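Local atomic coordinates of MaoC domain protein dehydratase (Chloroflexus aurantiacus, PDB entry 4E3E), a protein that catalyses the reversible dehydration of beta-methylmalyl-CoA to mesaconyl-CoA in the glyoxylate assimilation cycle. Residues D167-V180 against M299-R311. Residues are numbered along the deposited sequence; the frame is centred on the assembly and turned at random.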
ATOM      1  N   ASP A 167      24.322  26.400  -9.725  1.00 29.98           N
ATOM      2  CA  ASP A 167      22.975  26.966  -9.651  1.00 30.60           C
ATOM      3  C   ASP A 167      21.941  26.008 -10.260  1.00 29.37           C
ATOM      4  O   ASP A 167      20.786  25.975  -9.841  1.00 29.88           O
ATOM      5  CB  ASP A 167      22.930  28.306 -10.372  1.00 31.96           C
ATOM      6  CG  ASP A 167      21.546  28.915 -10.394  1.00 30.31           C
ATOM      7  OD1 ASP A 167      21.107  29.479  -9.370  1.00 37.04           O
ATOM      8  OD2 ASP A 167      20.900  28.833 -11.447  1.00 33.30           O
ATOM      9  N   SER A 168      22.364  25.234 -11.256  1.00 28.24           N
ATOM     10  CA  SER A 168      21.478  24.299 -11.938  1.00 27.92           C
ATOM     11  C   SER A 168      22.346  23.230 -12.581  1.00 29.72           C
ATOM     12  O   SER A 168      23.553  23.434 -12.756  1.00 32.92           O
ATOM     13  CB  SER A 168      20.657  25.019 -13.027  1.00 28.70           C
ATOM     14  OG  SER A 168      21.503  25.658 -13.986  1.00 32.38           O
ATOM     15  N   VAL A 169      21.740  22.098 -12.921  1.00 28.56           N
ATOM     16  CA  VAL A 169      22.397  21.107 -13.768  1.00 28.87           C
ATOM     17  C   VAL A 169      22.386  21.660 -15.196  1.00 29.48           C
ATOM     18  O   VAL A 169      21.316  21.956 -15.721  1.00 29.89           O
ATOM     19  CB  VAL A 169      21.666  19.745 -13.723  1.00 28.28           C
ATOM     20  CG1 VAL A 169      22.297  18.756 -14.709  1.00 26.19           C
ATOM     21  CG2 VAL A 169      21.662  19.178 -12.298  1.00 24.95           C
ATOM     22  N   PRO A 170      23.574  21.812 -15.832  1.00 29.84           N
ATOM     23  CA  PRO A 170      23.608  22.350 -17.202  1.00 32.56           C
ATOM     24  C   PRO A 170      22.840  21.474 -18.194  1.00 30.77           C
ATOM     25  O   PRO A 170      22.866  20.243 -18.093  1.00 28.28           O
ATOM     26  CB  PRO A 170      25.101  22.338 -17.562  1.00 31.93           C
ATOM     27  CG  PRO A 170      25.814  22.322 -16.256  1.00 30.91           C
ATOM     28  CD  PRO A 170      24.928  21.577 -15.294  1.00 30.33           C
ATOM     29  N   VAL A 171      22.176  22.117 -19.148  1.00 30.47           N
ATOM     30  CA  VAL A 171      21.384  21.419 -20.151  1.00 31.82           C
ATOM     31  C   VAL A 171      22.250  20.400 -20.924  1.00 32.83           C
ATOM     32  O   VAL A 171      21.754  19.362 -21.372  1.00 32.73           O
ATOM     33  CB  VAL A 171      20.650  22.428 -21.082  1.00 38.30           C
ATOM     34  CG1 VAL A 171      21.597  23.076 -22.086  1.00 38.30           C
ATOM     35  CG2 VAL A 171      19.497  21.757 -21.803  1.00 40.97           C
ATOM     36  N   THR A 172      23.550  20.679 -21.026  1.00 30.03           N
ATOM     37  CA  THR A 172      24.483  19.775 -21.699  1.00 30.63           C
ATOM     38  C   THR A 172      24.777  18.525 -20.863  1.00 29.08           C
ATOM     39  O   THR A 172      25.329  17.564 -21.385  1.00 32.51           O
ATOM     40  CB  THR A 172      25.799  20.486 -22.047  1.00 34.44           C
ATOM     41  OG1 THR A 172      26.270  21.187 -20.890  1.00 41.64           O
ATOM     42  CG2 THR A 172      25.581  21.491 -23.185  1.00 37.11           C
ATOM     43  N   ASP A 173      24.395  18.532 -19.583  1.00 29.18           N
ATOM     44  CA  ASP A 173      24.568  17.360 -18.700  1.00 31.01           C
ATOM     45  C   ASP A 173      23.318  16.474 -18.578  1.00 30.36           C
ATOM     46  O   ASP A 173      23.371  15.416 -17.948  1.00 32.53           O
ATOM     47  CB  ASP A 173      24.989  17.791 -17.279  1.00 29.96           C
ATOM     48  CG  ASP A 173      26.425  18.294 -17.210  1.00 33.85           C
ATOM     49  OD1 ASP A 173      27.189  18.135 -18.179  1.00 35.27           O
ATOM     50  OD2 ASP A 173      26.798  18.851 -16.167  1.00 39.48           O
ATOM     51  N   LEU A 174      22.199  16.908 -19.151  1.00 29.11           N
ATOM     52  CA  LEU A 174      20.937  16.174 -18.997  1.00 30.12           C
ATOM     53  C   LEU A 174      20.917  14.901 -19.820  1.00 29.59           C
ATOM     54  O   LEU A 174      21.301  14.911 -20.974  1.00 32.20           O
ATOM     55  CB  LEU A 174      19.749  17.039 -19.409  1.00 26.97           C
ATOM     56  CG  LEU A 174      19.534  18.365 -18.668  1.00 29.40           C
ATOM     57  CD1 LEU A 174      18.286  19.060 -19.183  1.00 32.39           C
ATOM     58  CD2 LEU A 174      19.414  18.146 -17.177  1.00 24.18           C
ATOM     59  N   THR A 175      20.455  13.810 -19.219  1.00 28.79           N
ATOM     60  CA  THR A 175      20.190  12.569 -19.950  1.00 32.51           C
ATOM     61  C   THR A 175      18.802  12.664 -20.579  1.00 32.26           C
ATOM     62  O   THR A 175      17.843  13.055 -19.910  1.00 33.12           O
ATOM     63  CB  THR A 175      20.285  11.342 -19.017  1.00 33.85           C
ATOM     64  OG1 THR A 175      21.629  11.219 -18.549  1.00 35.82           O
ATOM     65  CG2 THR A 175      19.905  10.059 -19.736  1.00 32.98           C
ATOM     66  N   VAL A 176      18.707  12.332 -21.867  1.00 31.30           N
ATOM     67  CA  VAL A 176      17.435  12.355 -22.604  1.00 34.64           C
ATOM     68  C   VAL A 176      17.238  10.947 -23.170  1.00 32.63           C
ATOM     69  O   VAL A 176      17.572  10.687 -24.328  1.00 37.08           O
ATOM     70  CB  VAL A 176      17.434  13.419 -23.737  1.00 34.00           C
ATOM     71  CG1 VAL A 176      16.075  13.487 -24.425  1.00 34.30           C
ATOM     72  CG2 VAL A 176      17.817  14.789 -23.198  1.00 33.91           C
ATOM     73  N   PRO A 177      16.699  10.033 -22.342  1.00 32.13           N
ATOM     74  CA  PRO A 177      16.777   8.585 -22.582  1.00 33.75           C
ATOM     75  C   PRO A 177      15.707   8.029 -23.500  1.00 35.16           C
ATOM     76  O   PRO A 177      15.701   6.836 -23.772  1.00 39.88           O
ATOM     77  CB  PRO A 177      16.573   8.002 -21.190  1.00 32.77           C
ATOM     78  CG  PRO A 177      15.710   9.018 -20.473  1.00 29.47           C
ATOM     79  CD  PRO A 177      15.970  10.353 -21.097  1.00 28.89           C
ATOM     80  N   TYR A 178      14.793   8.877 -23.948  1.00 35.04           N
ATOM     81  CA  TYR A 178      13.754   8.430 -24.869  1.00 34.13           C
ATOM     82  C   TYR A 178      13.639   9.383 -26.051  1.00 34.16           C
ATOM     83  O   TYR A 178      14.285  10.434 -26.074  1.00 38.33           O
ATOM     84  CB  TYR A 178      12.421   8.255 -24.140  1.00 34.04           C
ATOM     85  CG  TYR A 178      12.041   9.400 -23.236  1.00 31.60           C
ATOM     86  CD1 TYR A 178      11.416  10.529 -23.746  1.00 37.59           C
ATOM     87  CD2 TYR A 178      12.296   9.350 -21.861  1.00 33.60           C
ATOM     88  CE1 TYR A 178      11.056  11.586 -22.914  1.00 40.14           C
ATOM     89  CE2 TYR A 178      11.942  10.398 -21.023  1.00 32.92           C
ATOM     90  CZ  TYR A 178      11.321  11.516 -21.555  1.00 36.11           C
ATOM     91  OH  TYR A 178      10.951  12.568 -20.731  1.00 37.31           O
ATOM     92  N   THR A 179      12.836   8.999 -27.037  1.00 35.44           N
ATOM     93  CA  THR A 179      12.707   9.754 -28.273  1.00 32.19           C
ATOM     94  C   THR A 179      11.242   9.909 -28.615  1.00 34.09           C
ATOM     95  O   THR A 179      10.462   8.975 -28.445  1.00 35.46           O
ATOM     96  CB  THR A 179      13.382   9.012 -29.437  1.00 36.61           C
ATOM     97  OG1 THR A 179      14.739   8.736 -29.085  1.00 42.26           O
ATOM     98  CG2 THR A 179      13.361   9.867 -30.698  1.00 35.62           C
ATOM     99  N   VAL A 180      10.878  11.080 -29.125  1.00 31.79           N
ATOM    100  CA  VAL A 180       9.495  11.374 -29.463  1.00 35.20           C
ATOM    101  C   VAL A 180       9.372  11.633 -30.956  1.00 41.29           C
ATOM    102  O   VAL A 180      10.195  12.340 -31.529  1.00 40.05           O
ATOM    103  CB  VAL A 180       8.998  12.629 -28.717  1.00 37.21           C
ATOM    104  CG1 VAL A 180       7.566  12.951 -29.106  1.00 41.41           C
ATOM    105  CG2 VAL A 180       9.089  12.425 -27.223  1.00 38.68           C
HETATM  106  N   MSE A 299      14.828  25.883 -22.612  1.00 26.71           N
HETATM  107  CA  MSE A 299      16.156  25.641 -23.173  1.00 29.07           C
HETATM  108  C   MSE A 299      16.063  24.543 -24.202  1.00 29.64           C
HETATM  109  O   MSE A 299      15.352  23.548 -23.992  1.00 30.54           O
HETATM  110  CB  MSE A 299      17.147  25.282 -22.038  1.00 31.43           C
HETATM  111  CG  MSE A 299      16.735  25.893 -20.679  1.00 49.55           C
HETATM  112 SE   MSE A 299      17.703  25.165 -19.116  1.00151.64          SE
HETATM  113  CE  MSE A 299      18.046  26.783 -18.026  1.00 69.15           C
ATOM    114  N   ALA A 300      16.758  24.721 -25.329  1.00 26.25           N
ATOM    115  CA  ALA A 300      16.914  23.664 -26.326  1.00 28.55           C
ATOM    116  C   ALA A 300      17.859  22.591 -25.787  1.00 31.61           C
ATOM    117  O   ALA A 300      18.764  22.891 -24.997  1.00 33.33           O
ATOM    118  CB  ALA A 300      17.478  24.230 -27.628  1.00 28.06           C
ATOM    119  N   ILE A 301      17.655  21.351 -26.226  1.00 30.32           N
ATOM    120  CA  ILE A 301      18.547  20.265 -25.874  1.00 30.35           C
ATOM    121  C   ILE A 301      19.513  20.139 -27.035  1.00 32.03           C
ATOM    122  O   ILE A 301      19.071  19.969 -28.180  1.00 31.45           O
ATOM    123  CB  ILE A 301      17.795  18.924 -25.645  1.00 30.69           C
ATOM    124  CG1 ILE A 301      16.785  19.037 -24.480  1.00 32.73           C
ATOM    125  CG2 ILE A 301      18.785  17.791 -25.387  1.00 32.57           C
ATOM    126  CD1 ILE A 301      17.412  18.985 -23.109  1.00 34.42           C
ATOM    127  N   PRO A 302      20.829  20.242 -26.751  1.00 34.46           N
ATOM    128  CA  PRO A 302      21.848  20.122 -27.790  1.00 34.72           C
ATOM    129  C   PRO A 302      21.673  18.838 -28.577  1.00 38.54           C
ATOM    130  O   PRO A 302      21.547  17.764 -27.983  1.00 41.35           O
ATOM    131  CB  PRO A 302      23.163  20.088 -26.998  1.00 34.58           C
ATOM    132  CG  PRO A 302      22.857  20.772 -25.717  1.00 35.32           C
ATOM    133  CD  PRO A 302      21.416  20.490 -25.419  1.00 35.16           C
ATOM    134  N   GLY A 303      21.646  18.958 -29.900  1.00 39.86           N
ATOM    135  CA  GLY A 303      21.574  17.804 -30.794  1.00 35.68           C
ATOM    136  C   GLY A 303      20.182  17.223 -31.010  1.00 42.04           C
ATOM    137  O   GLY A 303      20.033  16.257 -31.770  1.00 45.41           O
ATOM    138  N   ARG A 304      19.164  17.804 -30.360  1.00 38.97           N
ATOM    139  CA  ARG A 304      17.788  17.262 -30.387  1.00 43.89           C
ATOM    140  C   ARG A 304      16.756  18.334 -30.717  1.00 39.13           C
ATOM    141  O   ARG A 304      16.835  19.447 -30.204  1.00 37.53           O
ATOM    142  CB  ARG A 304      17.398  16.657 -29.021  1.00 37.81           C
ATOM    143  CG  ARG A 304      18.381  15.669 -28.417  1.00 41.43           C
ATOM    144  CD  ARG A 304      18.299  14.324 -29.101  1.00 47.02           C
ATOM    145  NE  ARG A 304      16.984  13.710 -28.937  1.00 43.99           N
ATOM    146  CZ  ARG A 304      16.692  12.797 -28.018  1.00 32.39           C
ATOM    147  NH1 ARG A 304      17.630  12.375 -27.173  1.00 39.01           N
ATOM    148  NH2 ARG A 304      15.469  12.285 -27.965  1.00 32.20           N
ATOM    149  N   THR A 305      15.768  17.988 -31.540  1.00 37.43           N
ATOM    150  CA  THR A 305      14.636  18.888 -31.787  1.00 34.81           C
ATOM    151  C   THR A 305      13.277  18.273 -31.432  1.00 33.36           C
ATOM    152  O   THR A 305      12.251  18.947 -31.542  1.00 35.67           O
ATOM    153  CB  THR A 305      14.606  19.380 -33.242  1.00 38.72           C
ATOM    154  OG1 THR A 305      14.577  18.249 -34.118  1.00 43.04           O
ATOM    155  CG2 THR A 305      15.838  20.260 -33.557  1.00 41.03           C
ATOM    156  N   ASP A 306      13.268  17.008 -31.000  1.00 35.21           N
ATOM    157  CA  ASP A 306      12.024  16.282 -30.657  1.00 30.56           C
ATOM    158  C   ASP A 306      11.554  16.538 -29.212  1.00 31.05           C
ATOM    159  O   ASP A 306      10.370  16.377 -28.893  1.00 29.76           O
ATOM    160  CB  ASP A 306      12.205  14.773 -30.891  1.00 30.32           C
ATOM    161  CG  ASP A 306      13.336  14.161 -30.033  1.00 33.52           C
ATOM    162  OD1 ASP A 306      14.464  14.724 -29.999  1.00 33.97           O
ATOM    163  OD2 ASP A 306      13.096  13.104 -29.404  1.00 33.14           O
ATOM    164  N   ILE A 307      12.506  16.921 -28.359  1.00 31.48           N
ATOM    165  CA  ILE A 307      12.307  17.141 -26.938  1.00 27.44           C
ATOM    166  C   ILE A 307      13.076  18.392 -26.536  1.00 29.52           C
ATOM    167  O   ILE A 307      14.170  18.633 -27.026  1.00 32.90           O
ATOM    168  CB  ILE A 307      12.827  15.939 -26.097  1.00 28.47           C
ATOM    169  CG1 ILE A 307      11.994  14.691 -26.390  1.00 33.53           C
ATOM    170  CG2 ILE A 307      12.734  16.227 -24.598  1.00 28.82           C
ATOM    171  CD1 ILE A 307      12.520  13.417 -25.766  1.00 35.46           C
ATOM    172  N   GLY A 308      12.486  19.180 -25.639  1.00 30.16           N
ATOM    173  CA  GLY A 308      13.124  20.363 -25.086  1.00 29.37           C
ATOM    174  C   GLY A 308      13.081  20.324 -23.569  1.00 27.34           C
ATOM    175  O   GLY A 308      12.399  19.477 -22.979  1.00 28.58           O
ATOM    176  N   ALA A 309      13.813  21.236 -22.938  1.00 25.66           N
ATOM    177  CA  ALA A 309      13.808  21.341 -21.490  1.00 24.05           C
ATOM    178  C   ALA A 309      13.076  22.585 -21.020  1.00 23.97           C
ATOM    179  O   ALA A 309      13.104  23.627 -21.681  1.00 26.02           O
ATOM    180  CB  ALA A 309      15.231  21.340 -20.946  1.00 24.31           C
ATOM    181  N   LEU A 310      12.428  22.469 -19.872  1.00 23.63           N
ATOM    182  CA  LEU A 310      11.896  23.632 -19.169  1.00 23.50           C
ATOM    183  C   LEU A 310      12.440  23.618 -17.762  1.00 26.16           C
ATOM    184  O   LEU A 310      12.454  22.569 -17.095  1.00 26.18           O
ATOM    185  CB  LEU A 310      10.369  23.608 -19.113  1.00 26.19           C
ATOM    186  CG  LEU A 310       9.562  23.651 -20.417  1.00 29.38           C
ATOM    187  CD1 LEU A 310       8.096  23.336 -20.126  1.00 30.56           C
ATOM    188  CD2 LEU A 310       9.692  24.991 -21.131  1.00 28.43           C
ATOM    189  N   ARG A 311      12.917  24.772 -17.320  1.00 28.25           N
ATOM    190  CA  ARG A 311      13.300  24.929 -15.933  1.00 28.90           C
ATOM    191  C   ARG A 311      12.059  25.438 -15.224  1.00 29.46           C
ATOM    192  O   ARG A 311      11.497  26.467 -15.612  1.00 28.03           O
ATOM    193  CB  ARG A 311      14.475  25.895 -15.761  1.00 28.01           C
ATOM    194  CG  ARG A 311      14.962  25.987 -14.310  1.00 27.55           C
ATOM    195  CD  ARG A 311      16.149  26.929 -14.147  1.00 31.06           C
ATOM    196  NE  ARG A 311      16.672  26.897 -12.775  1.00 28.42           N
ATOM    197  CZ  ARG A 311      17.831  27.431 -12.391  1.00 27.32           C
ATOM    198  NH1 ARG A 311      18.616  28.052 -13.268  1.00 27.16           N
ATOM    199  NH2 ARG A 311      18.215  27.345 -11.126  1.00 31.98           N
TER
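Loop 167-180 packs over the turn joining strands 288-300 and 307-318 and the start of the latter, with apolar contacts along it and an arginine-aspartate pair toward each end. Val-171, Leu-174 and Val-176 meet Ile-301, Ile-307 and Ala-309. Val-171 turns CG2 onto Ile-301 CD1 at 3.7 Å. The Leu-174 side chain crosses that of Ile-301 at about a right angle, its CD1 touching the same methyl. Near one end, Arg-304 grips Asp-306 side-on, NE to OD1 and NH2 to OD2, both on syn lone pairs. Bends at chi2 (-76°) and chi3 (-62°) fold the Arg-304 chain back and turn its guanidinium edge to two carbonyls. Arg-304 NH2 bonds to Tyr-178 O at 2.9 Å, and Arg-304 NH1 weakly to Val-176 O at 3.3 Å. Val-176 CG1 lies over one face of this guanidinium. Asp-306 OD2 also accepts the backbone N-H of Val-180 on its anti lone pair, N to OD2 3.0 Å and nearly straight. Val-180 CG2 packs on Ile-307 CG1. With an alanine at Arg-304, Asp-306 would probably lose its charge partner and Tyr-178 O this donor. At the other end, the extended Arg-311 holds Asp-167 OD2 with both NH1 (3.0 Å) and NH2 (3.1 Å). Ser-168 CB sits over one face of the Arg-311 guanidinium. Arg-311 NH2 also bridges to Asp-343. Ile-307 CD1 touches the Tyr-178 ring, whose OH bonds to Ser-270. The Tyr-178 side chain is about 6 Å from those of Pro-62 and Val-98, probable substrate-binding residues. In this hotdog-family fold, strand 338-349 neighbours 307-318, with 270-278 beyond; Leu-174 touches Thr-345 and Ala-273 on them.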